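Local structure of mandelate racemase/muconate lactonizing enzyme, C-terminal domain protein (Paracoccus denitrificans, 4DWD) at residues G53-D58 and T92-A97; A60-G65 and A72-R77; G86-A91 and Q250-Q255; P270-V273 and G277-G280. The protein binds magnesium and probably acts as a hydro-lyase of the enolase superfamily. All blocks are in the same frame, centred on the assembly; numbering follows the deposited sequence.

Contact 1 (G53-D58 and T92-A97)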
loop_
_atom_site.group_PDB
_atom_site.type_symbol
_atom_site.label_atom_id
_atom_site.label_comp_id
_atom_site.label_asym_id
_atom_site.label_seq_id
_atom_site.Cartn_x
_atom_site.Cartn_y
_atom_site.Cartn_z
ATOM N N GLY B 53 -28.181 -28.630 19.176
ATOM C CA GLY B 53 -27.365 -29.726 19.695
ATOM C C GLY B 53 -26.128 -29.232 20.436
ATOM O O GLY B 53 -25.755 -29.778 21.476
ATOM N N VAL B 54 -25.491 -28.180 19.917
ATOM C CA VAL B 54 -24.333 -27.596 20.591
ATOM C C VAL B 54 -24.766 -26.972 21.921
ATOM O O VAL B 54 -24.084 -27.126 22.936
ATOM C CB VAL B 54 -23.604 -26.597 19.662
ATOM C CG1 VAL B 54 -22.594 -25.768 20.443
ATOM C CG2 VAL B 54 -22.904 -27.335 18.525
ATOM N N VAL B 55 -25.918 -26.296 21.941
ATOM C CA VAL B 55 -26.452 -25.799 23.223
ATOM C C VAL B 55 -26.639 -26.952 24.228
ATOM O O VAL B 55 -26.128 -26.894 25.350
ATOM C CB VAL B 55 -27.773 -25.018 23.038
ATOM C CG1 VAL B 55 -28.392 -24.637 24.383
ATOM C CG2 VAL B 55 -27.542 -23.760 22.204
ATOM N N ALA B 56 -27.353 -27.998 23.814
ATOM C CA ALA B 56 -27.698 -29.094 24.721
ATOM C C ALA B 56 -26.469 -29.867 25.217
ATOM O O ALA B 56 -26.367 -30.191 26.401
ATOM C CB ALA B 56 -28.681 -30.045 24.053
ATOM N N ARG B 57 -25.538 -30.163 24.314
ATOM C CA ARG B 57 -24.404 -31.019 24.677
ATOM C C ARG B 57 -23.252 -30.245 25.300
ATOM O O ARG B 57 -22.592 -30.734 26.220
ATOM C CB ARG B 57 -23.861 -31.754 23.451
ATOM C CG ARG B 57 -24.734 -32.847 22.865
ATOM C CD ARG B 57 -23.941 -33.649 21.834
ATOM N NE ARG B 57 -23.390 -32.802 20.770
ATOM C CZ ARG B 57 -24.086 -32.367 19.719
ATOM N NH1 ARG B 57 -25.360 -32.710 19.565
ATOM N NH2 ARG B 57 -23.507 -31.599 18.817
ATOM N N ASP B 58 -22.988 -29.054 24.771
ATOM C CA ASP B 58 -21.744 -28.350 25.086
ATOM C C ASP B 58 -21.919 -27.178 26.046
ATOM O O ASP B 58 -21.100 -26.990 26.958
ATOM C CB ASP B 58 -21.031 -27.902 23.805
ATOM C CG ASP B 58 -20.804 -29.040 22.823
ATOM O OD1 ASP B 58 -20.522 -30.187 23.254
ATOM O OD2 ASP B 58 -20.901 -28.796 21.607
ATOM N N THR B 92 -21.471 -19.972 16.776
ATOM C CA THR B 92 -21.776 -18.590 17.136
ATOM C C THR B 92 -23.279 -18.352 17.322
ATOM O O THR B 92 -23.656 -17.545 18.166
ATOM C CB THR B 92 -21.176 -17.547 16.162
ATOM O OG1 THR B 92 -21.634 -17.784 14.818
ATOM C CG2 THR B 92 -19.635 -17.603 16.192
ATOM N N ALA B 93 -24.125 -19.039 16.550
ATOM C CA ALA B 93 -25.585 -18.904 16.741
ATOM C C ALA B 93 -26.035 -19.519 18.062
ATOM O O ALA B 93 -26.901 -18.963 18.739
ATOM C CB ALA B 93 -26.355 -19.511 15.578
ATOM N N ALA B 94 -25.449 -20.661 18.433
ATOM C CA ALA B 94 -25.710 -21.261 19.748
ATOM C C ALA B 94 -25.362 -20.304 20.887
ATOM O O ALA B 94 -26.142 -20.117 21.826
ATOM C CB ALA B 94 -24.938 -22.559 19.882
ATOM N N LEU B 95 -24.189 -19.688 20.781
ATOM C CA LEU B 95 -23.732 -18.710 21.771
ATOM C C LEU B 95 -24.620 -17.458 21.790
ATOM O O LEU B 95 -24.982 -16.975 22.869
ATOM C CB LEU B 95 -22.271 -18.351 21.524
ATOM C CG LEU B 95 -21.292 -19.492 21.804
ATOM C CD1 LEU B 95 -19.947 -19.210 21.139
ATOM C CD2 LEU B 95 -21.113 -19.699 23.298
ATOM N N ALA B 96 -24.991 -16.963 20.597
ATOM C CA ALA B 96 -25.887 -15.806 20.482
ATOM C C ALA B 96 -27.211 -16.077 21.180
ATOM O O ALA B 96 -27.702 -15.226 21.918
ATOM C CB ALA B 96 -26.140 -15.475 19.018
ATOM N N ALA B 97 -27.779 -17.264 20.951
ATOM C CA ALA B 97 -29.066 -17.604 21.558
ATOM C C ALA B 97 -28.978 -17.569 23.088
ATOM O O ALA B 97 -29.886 -17.058 23.766
ATOM C CB ALA B 97 -29.511 -18.978 21.075
#
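The CB of A94 meets two consecutive valines of the facing helix, V54 and V55, and the segments 53-58 and 92-97 touch through these three residues. V55 CG2 comes to 3.7 Å from A94 CB, and V54 CG1 lies 4.0 Å from the same methyl. The two valines present different branches although their first torsions are almost equal: the touching CG1 of V54 is anti to its backbone N (chi1 168°), whereas in V55 (chi1 174°, which sets CG1 anti to the backbone N) it is CG2, anti to the carbonyl carbon, that does the touching. A94 CB is therefore approached by one methyl from each valine. V55 CG2 also reaches the backbone of the other helix, 3.9 Å from A94 O. Because A94 ends in a single methyl, the backbones can come close, V55 CA to A94 CA measuring 5.8 Å. No hydrogen bond crosses the contact; it is a small apolar interface of 116 Å², with all three touching residues buried. One shell further out, I59 of the same helix as the valines adds to the packing on A94, L82 packs on V54, and V28 packs on both V55 and A97. The contact joins helices 49-63 and 90-110 of the N-terminal capping domain characteristic of the enolase superfamily, with strand 24-32 of the antiparallel sheet beside V55 and helix 71-81 packing against L95.

Contact 2 (A60-G65 and A72-R77)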
loop_
_atom_site.group_PDB
_atom_site.type_symbol
_atom_site.label_atom_id
_atom_site.label_comp_id
_atom_site.label_asym_id
_atom_site.label_seq_id
_atom_site.Cartn_x
_atom_site.Cartn_y
_atom_site.Cartn_z
ATOM N N ALA B 60 -25.126 -25.937 27.744
ATOM C CA ALA B 60 -26.040 -26.134 28.872
ATOM C C ALA B 60 -25.372 -26.704 30.138
ATOM O O ALA B 60 -25.557 -26.135 31.213
ATOM C CB ALA B 60 -27.241 -26.973 28.453
ATOM N N PRO B 61 -24.590 -27.807 30.021
ATOM C CA PRO B 61 -24.002 -28.359 31.251
ATOM C C PRO B 61 -23.066 -27.374 31.941
ATOM O O PRO B 61 -22.911 -27.424 33.157
ATOM C CB PRO B 61 -23.209 -29.582 30.765
ATOM C CG PRO B 61 -23.774 -29.922 29.434
ATOM C CD PRO B 61 -24.302 -28.650 28.841
ATOM N N PHE B 62 -22.460 -26.473 31.175
ATOM C CA PHE B 62 -21.550 -25.484 31.739
ATOM C C PHE B 62 -22.284 -24.320 32.409
ATOM O O PHE B 62 -21.863 -23.838 33.453
ATOM C CB PHE B 62 -20.597 -24.965 30.661
ATOM C CG PHE B 62 -19.759 -23.804 31.107
ATOM C CD1 PHE B 62 -18.641 -24.008 31.915
ATOM C CD2 PHE B 62 -20.092 -22.497 30.733
ATOM C CE1 PHE B 62 -17.867 -22.937 32.338
ATOM C CE2 PHE B 62 -19.314 -21.424 31.148
ATOM C CZ PHE B 62 -18.206 -21.645 31.956
ATOM N N LEU B 63 -23.378 -23.864 31.803
ATOM C CA LEU B 63 -24.131 -22.738 32.351
ATOM C C LEU B 63 -24.950 -23.064 33.587
ATOM O O LEU B 63 -25.165 -22.203 34.430
ATOM C CB LEU B 63 -25.076 -22.167 31.298
ATOM C CG LEU B 63 -24.447 -21.528 30.067
ATOM C CD1 LEU B 63 -25.566 -21.028 29.161
ATOM C CD2 LEU B 63 -23.535 -20.380 30.481
ATOM N N GLU B 64 -25.435 -24.298 33.670
ATOM C CA GLU B 64 -26.309 -24.676 34.783
ATOM C C GLU B 64 -25.509 -24.583 36.089
ATOM O O GLU B 64 -24.406 -25.119 36.181
ATOM C CB GLU B 64 -26.973 -26.040 34.519
ATOM C CG GLU B 64 -28.060 -25.936 33.437
ATOM C CD GLU B 64 -28.556 -27.268 32.894
ATOM O OE1 GLU B 64 -28.014 -28.324 33.283
ATOM O OE2 GLU B 64 -29.503 -27.256 32.072
ATOM N N GLY B 65 -26.047 -23.843 37.060
ATOM C CA GLY B 65 -25.393 -23.592 38.351
ATOM C C GLY B 65 -24.591 -22.301 38.418
ATOM O O GLY B 65 -24.074 -21.931 39.479
ATOM N N ALA B 72 -21.089 -12.538 30.191
ATOM C CA ALA B 72 -19.987 -12.278 29.262
ATOM C C ALA B 72 -18.814 -13.206 29.524
ATOM O O ALA B 72 -18.272 -13.809 28.596
ATOM C CB ALA B 72 -19.552 -10.817 29.311
ATOM N N VAL B 73 -18.419 -13.331 30.788
ATOM C CA VAL B 73 -17.345 -14.251 31.146
ATOM C C VAL B 73 -17.758 -15.691 30.810
ATOM O O VAL B 73 -16.979 -16.449 30.240
ATOM C CB VAL B 73 -16.949 -14.127 32.625
ATOM C CG1 VAL B 73 -15.897 -15.162 33.004
ATOM C CG2 VAL B 73 -16.431 -12.733 32.906
ATOM N N LEU B 74 -18.994 -16.065 31.143
ATOM C CA LEU B 74 -19.434 -17.437 30.864
ATOM C C LEU B 74 -19.408 -17.752 29.378
ATOM O O LEU B 74 -18.892 -18.793 28.972
ATOM C CB LEU B 74 -20.845 -17.682 31.402
ATOM C CG LEU B 74 -20.998 -17.672 32.914
ATOM C CD1 LEU B 74 -22.468 -17.559 33.301
ATOM C CD2 LEU B 74 -20.369 -18.926 33.514
ATOM N N LEU B 75 -19.957 -16.859 28.564
ATOM C CA LEU B 75 -20.071 -17.147 27.139
ATOM C C LEU B 75 -18.773 -16.919 26.365
ATOM O O LEU B 75 -18.536 -17.575 25.362
ATOM C CB LEU B 75 -21.266 -16.426 26.511
ATOM C CG LEU B 75 -22.603 -16.904 27.095
ATOM C CD1 LEU B 75 -23.691 -16.031 26.502
ATOM C CD2 LEU B 75 -22.877 -18.383 26.820
ATOM N N ASP B 76 -17.909 -16.024 26.843
ATOM C CA ASP B 76 -16.594 -15.907 26.212
ATOM C C ASP B 76 -15.717 -17.104 26.568
ATOM O O ASP B 76 -14.929 -17.562 25.728
ATOM C CB ASP B 76 -15.907 -14.574 26.559
ATOM C CG ASP B 76 -16.611 -13.376 25.945
ATOM O OD1 ASP B 76 -17.595 -13.559 25.184
ATOM O OD2 ASP B 76 -16.171 -12.243 26.224
ATOM N N ARG B 77 -15.856 -17.631 27.791
ATOM C CA ARG B 77 -15.200 -18.905 28.111
ATOM C C ARG B 77 -15.711 -20.004 27.177
ATOM O O ARG B 77 -14.923 -20.770 26.637
ATOM C CB ARG B 77 -15.377 -19.312 29.575
ATOM C CG ARG B 77 -14.464 -20.465 29.977
ATOM C CD ARG B 77 -14.608 -20.847 31.441
ATOM N NE ARG B 77 -14.527 -19.699 32.346
ATOM C CZ ARG B 77 -13.400 -19.119 32.761
ATOM N NH1 ARG B 77 -13.468 -18.089 33.595
ATOM N NH2 ARG B 77 -12.211 -19.552 32.349
#
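F62 and L63 divide the work of holding helix 71-81 against the end of helix 49-63. The tight part centres on L74, which is packed by both. Its CD2 lies 3.6 Å from F62 CE2, and the ring approaches so closely that F62 CE2 is 3.4 Å from L74 O, with L74 CA in the ring plane at its edge. L63 CD2 sits 3.9 Å from L74 CB and 4.2 Å from L75 CD2, its end coming nearer than its root. The looser side is partly exposed. There F62 CG stands anti to the backbone N (chi1 172°), carrying the ring toward R77, whose CD lies 3.7 Å from F62 CZ. The arginine chain, bent at chi3, crosses the phenylalanine at about a right angle, and the guanidinium plane is turned 56° from the ring; the touch is made by its methylene, with no hydrogen bond across the segments. W122 of the third subunit and T168 of the second pack on R77. These are two consecutive helices of the N-terminal domain joined by a short loop: strand 5-14 packs on L63 through V8, whose N bonds OE2 of E64, a residue that can bind calcium, and helix 90-110 lies against L75.

Contact 3 (G86-A91 and Q250-Q255)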
loop_
_atom_site.group_PDB
_atom_site.type_symbol
_atom_site.label_atom_id
_atom_site.label_comp_id
_atom_site.label_asym_id
_atom_site.label_seq_id
_atom_site.Cartn_x
_atom_site.Cartn_y
_atom_site.Cartn_z
ATOM N N GLY B 86 -15.465 -24.137 14.771
ATOM C CA GLY B 86 -15.492 -23.156 13.701
ATOM C C GLY B 86 -14.854 -21.867 14.197
ATOM O O GLY B 86 -13.694 -21.602 13.908
ATOM N N PRO B 87 -15.599 -21.071 14.977
ATOM C CA PRO B 87 -16.954 -21.298 15.485
ATOM C C PRO B 87 -18.055 -20.683 14.627
ATOM O O PRO B 87 -19.233 -20.688 15.033
ATOM C CB PRO B 87 -16.902 -20.640 16.858
ATOM C CG PRO B 87 -16.011 -19.449 16.621
ATOM C CD PRO B 87 -14.960 -19.906 15.628
ATOM N N GLU B 88 -17.684 -20.180 13.451
ATOM C CA GLU B 88 -18.630 -19.479 12.576
ATOM C C GLU B 88 -19.884 -20.293 12.320
ATOM O O GLU B 88 -19.822 -21.487 12.010
ATOM C CB GLU B 88 -18.006 -19.189 11.211
ATOM C CG GLU B 88 -16.855 -18.187 11.205
ATOM C CD GLU B 88 -15.500 -18.851 11.346
ATOM O OE1 GLU B 88 -15.407 -19.931 11.976
ATOM O OE2 GLU B 88 -14.510 -18.277 10.835
ATOM N N GLY B 89 -21.036 -19.630 12.409
ATOM C CA GLY B 89 -22.301 -20.253 12.010
ATOM C C GLY B 89 -22.936 -21.013 13.156
ATOM O O GLY B 89 -23.546 -20.426 14.040
ATOM N N ILE B 90 -22.795 -22.332 13.138
ATOM C CA ILE B 90 -23.480 -23.161 14.125
ATOM C C ILE B 90 -23.161 -22.768 15.574
ATOM O O ILE B 90 -24.068 -22.547 16.392
ATOM C CB ILE B 90 -23.151 -24.645 13.890
ATOM C CG1 ILE B 90 -23.840 -25.133 12.604
ATOM C CG2 ILE B 90 -23.624 -25.493 15.071
ATOM C CD1 ILE B 90 -23.269 -26.419 12.038
ATOM N N ALA B 91 -21.874 -22.667 15.899
ATOM C CA ALA B 91 -21.486 -22.380 17.272
ATOM C C ALA B 91 -21.757 -20.930 17.663
ATOM O O ALA B 91 -22.226 -20.675 18.775
ATOM C CB ALA B 91 -20.028 -22.766 17.523
ATOM N N GLN B 250 -23.314 -12.854 6.712
ATOM C CA GLN B 250 -22.587 -14.129 6.818
ATOM C C GLN B 250 -21.187 -13.899 7.383
ATOM O O GLN B 250 -20.231 -14.576 6.989
ATOM C CB GLN B 250 -22.500 -14.823 5.467
ATOM C CG GLN B 250 -23.862 -15.203 4.904
ATOM C CD GLN B 250 -23.737 -15.977 3.608
ATOM O OE1 GLN B 250 -23.372 -17.153 3.599
ATOM N NE2 GLN B 250 -24.038 -15.318 2.497
ATOM N N THR B 251 -21.079 -12.931 8.294
ATOM C CA THR B 251 -19.864 -12.684 9.059
ATOM C C THR B 251 -20.176 -12.944 10.535
ATOM O O THR B 251 -21.168 -12.425 11.052
ATOM C CB THR B 251 -19.381 -11.241 8.834
ATOM O OG1 THR B 251 -19.151 -11.038 7.439
ATOM C CG2 THR B 251 -18.091 -10.967 9.591
ATOM N N TYR B 252 -19.332 -13.733 11.213
ATOM C CA TYR B 252 -19.728 -14.344 12.483
ATOM C C TYR B 252 -18.839 -14.032 13.668
ATOM O O TYR B 252 -19.120 -14.489 14.762
ATOM C CB TYR B 252 -19.867 -15.871 12.332
ATOM C CG TYR B 252 -20.789 -16.290 11.199
ATOM C CD1 TYR B 252 -22.172 -16.361 11.391
ATOM C CD2 TYR B 252 -20.276 -16.620 9.940
ATOM C CE1 TYR B 252 -23.020 -16.748 10.372
ATOM C CE2 TYR B 252 -21.117 -17.027 8.903
ATOM C CZ TYR B 252 -22.489 -17.091 9.129
ATOM O OH TYR B 252 -23.369 -17.460 8.126
ATOM N N THR B 253 -17.758 -13.291 13.446
ATOM C CA THR B 253 -16.896 -12.873 14.552
ATOM C C THR B 253 -16.575 -11.394 14.447
ATOM O O THR B 253 -16.638 -10.802 13.360
ATOM C CB THR B 253 -15.551 -13.643 14.599
ATOM O OG1 THR B 253 -14.762 -13.272 13.464
ATOM C CG2 THR B 253 -15.772 -15.169 14.616
ATOM N N LEU B 254 -16.187 -10.815 15.578
ATOM C CA LEU B 254 -15.787 -9.424 15.634
ATOM C C LEU B 254 -14.555 -9.175 14.762
ATOM O O LEU B 254 -14.465 -8.147 14.092
ATOM C CB LEU B 254 -15.496 -9.043 17.091
ATOM C CG LEU B 254 -15.180 -7.579 17.384
ATOM C CD1 LEU B 254 -16.401 -6.706 17.144
ATOM C CD2 LEU B 254 -14.664 -7.434 18.808
ATOM N N GLN B 255 -13.635 -10.138 14.739
ATOM C CA GLN B 255 -12.404 -9.990 13.949
ATOM C C GLN B 255 -12.684 -10.109 12.452
ATOM O O GLN B 255 -12.108 -9.367 11.661
ATOM C CB GLN B 255 -11.340 -11.001 14.379
ATOM C CG GLN B 255 -10.842 -10.807 15.801
ATOM C CD GLN B 255 -11.823 -11.303 16.831
ATOM O OE1 GLN B 255 -12.627 -12.191 16.553
ATOM N NE2 GLN B 255 -11.776 -10.720 18.027
#
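The aromatic ring of Y252 turns one face to the backbone at G89. G89 N stands 3.5 Å above the ring plane, offset toward the rim, and is 3.6 Å from Y252 CG. Beside it G89 CA is 4.1 Å from the ring centroid and only 18° off the normal, a CH-pi contact over the face. E88 arrives differently: its CB meets Y252 CD2 at 3.7 Å, oblique to the ring, and the two side chains cross at a slant, with carboxylate and ring planes 78° apart. The bend at E88 chi2 (92°) leads the carboxylate away from the tyrosine, so that its CB and CG carry the contact. The two segments come from the two domains of the enolase superfamily fold: G86-A91 leads into helix 90-110 of the N-terminal domain, G89 being its N-cap, while Q250-Q255 belongs to the TIM-barrel-like part, just after E249, a residue known to bind metal. T253 is the N-cap of helix 254-263, its OG1 accepting from A256 N. E88 of this chain and E88 of the second subunit bring like charges close, and the side chain of E88 in this chain is about 6 Å from a bound magnesium ion; G86 of the second subunit packs on Y252.

Contact 4 (P270-V273 and G277-G280)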
loop_
_atom_site.group_PDB
_atom_site.type_symbol
_atom_site.label_atom_id
_atom_site.label_comp_id
_atom_site.label_asym_id
_atom_site.label_seq_id
_atom_site.Cartn_x
_atom_site.Cartn_y
_atom_site.Cartn_z
ATOM N N PRO B 270 -24.155 -7.604 10.459
ATOM C CA PRO B 270 -24.202 -8.861 11.204
ATOM C C PRO B 270 -25.604 -9.072 11.826
ATOM O O PRO B 270 -26.392 -8.120 11.950
ATOM C CB PRO B 270 -23.139 -8.653 12.287
ATOM C CG PRO B 270 -23.167 -7.172 12.545
ATOM C CD PRO B 270 -23.415 -6.555 11.184
ATOM N N ASP B 271 -25.896 -10.314 12.208
ATOM C CA ASP B 271 -27.245 -10.720 12.652
ATOM C C ASP B 271 -27.149 -11.221 14.081
ATOM O O ASP B 271 -26.385 -12.159 14.378
ATOM C CB ASP B 271 -27.784 -11.820 11.707
ATOM C CG ASP B 271 -29.200 -12.243 12.010
ATOM O OD1 ASP B 271 -29.592 -12.304 13.188
ATOM O OD2 ASP B 271 -29.921 -12.563 11.035
ATOM N N ILE B 272 -27.967 -10.626 14.947
ATOM C CA ILE B 272 -27.964 -10.904 16.381
ATOM C C ILE B 272 -28.240 -12.363 16.787
ATOM O O ILE B 272 -27.857 -12.773 17.896
ATOM C CB ILE B 272 -28.958 -9.920 17.079
ATOM C CG1 ILE B 272 -28.684 -9.746 18.576
ATOM C CG2 ILE B 272 -30.423 -10.272 16.795
ATOM C CD1 ILE B 272 -29.190 -8.402 19.052
ATOM N N VAL B 273 -28.910 -13.134 15.920
ATOM C CA VAL B 273 -29.150 -14.552 16.205
ATOM C C VAL B 273 -28.184 -15.468 15.470
ATOM O O VAL B 273 -28.208 -16.698 15.669
ATOM C CB VAL B 273 -30.616 -14.998 15.959
ATOM C CG1 VAL B 273 -31.569 -14.209 16.830
ATOM C CG2 VAL B 273 -31.028 -14.910 14.497
ATOM N N GLY B 277 -25.189 -12.203 19.851
ATOM C CA GLY B 277 -26.298 -11.833 20.718
ATOM C C GLY B 277 -26.232 -10.345 21.020
ATOM O O GLY B 277 -25.598 -9.579 20.290
ATOM N N ILE B 278 -26.908 -9.921 22.077
ATOM C CA ILE B 278 -26.915 -8.512 22.447
ATOM C C ILE B 278 -25.501 -8.008 22.781
ATOM O O ILE B 278 -25.077 -6.967 22.277
ATOM C CB ILE B 278 -27.917 -8.273 23.605
ATOM C CG1 ILE B 278 -29.347 -8.425 23.054
ATOM C CG2 ILE B 278 -27.672 -6.914 24.268
ATOM C CD1 ILE B 278 -30.394 -8.739 24.101
ATOM N N THR B 279 -24.774 -8.751 23.609
ATOM C CA THR B 279 -23.421 -8.345 24.011
ATOM C C THR B 279 -22.513 -8.154 22.791
ATOM O O THR B 279 -21.845 -7.122 22.652
ATOM C CB THR B 279 -22.827 -9.389 24.960
ATOM O OG1 THR B 279 -23.742 -9.587 26.052
ATOM C CG2 THR B 279 -21.484 -8.932 25.499
ATOM N N GLY B 280 -22.504 -9.138 21.898
ATOM C CA GLY B 280 -21.625 -9.071 20.732
ATOM C C GLY B 280 -22.043 -8.025 19.728
ATOM O O GLY B 280 -21.190 -7.380 19.097
#
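The contact belongs to the loop that leads from strand 267-268 into helix 277-291, where I272, held in an Asx turn, touches G277 and I278. In that turn D271 OD1 accepts from V273 N at 2.9 Å, with an N-H...acceptor angle of 165°; the donor meets the oxygen on its anti side, somewhat out of the carboxylate plane. The other carboxylate oxygen, OD2, is bonded by H298 ND1, so both oxygens of D271 have partners and the carboxylate is held at two points. Across the loop, I272 O receives a weak hydrogen bond from G277 N, 3.4 Å long and bent to 122°. The same I272 O also lies 3.4 Å from G277 CA, a CA-H...O contact. The side chain of I272 adds the apolar half. Its CG1, anti to the backbone N (chi1 -159°), packs on the peptide group that joins G277 to I278, 3.5 Å from G277 C, and I272 CD1 continues to I278 CG1 at 4.0 Å. The two isoleucine side chains run side by side and point the same way, although I278 CB itself leads away from the loop. V312 of helix 304-314 packs on both isoleucines, and W103 and D99 of helix 90-110 pack on I278. Strand 267-268, this loop and helix 277-291 together form one of the beta-alpha units that recur in the TIM-barrel-like domain of the enolase superfamily.

How the contacts relate
All four contacts are buried, but they differ in setting and chemistry. Contacts 1 and 2 share helix 49-63 in the N-terminal domain and are van der Waals packing, largely between side chains, with no hydrogen bond across; contact 2, about 23 Å from the chain centre to its own centre, has a partly exposed side at F62 and R77, whereas the centre of contact 4 lies about 8 Å from it. Contact 3 joins the two domains through a ring against backbone, and contact 4, inside the barrel-like domain, alone has a hydrogen bond across its segments, a weak one. Helix 90-110 links contacts 1 and 3, and A96 CB reaches I272 O at 3.4 Å, tying contact 1 to contact 4 across the domains.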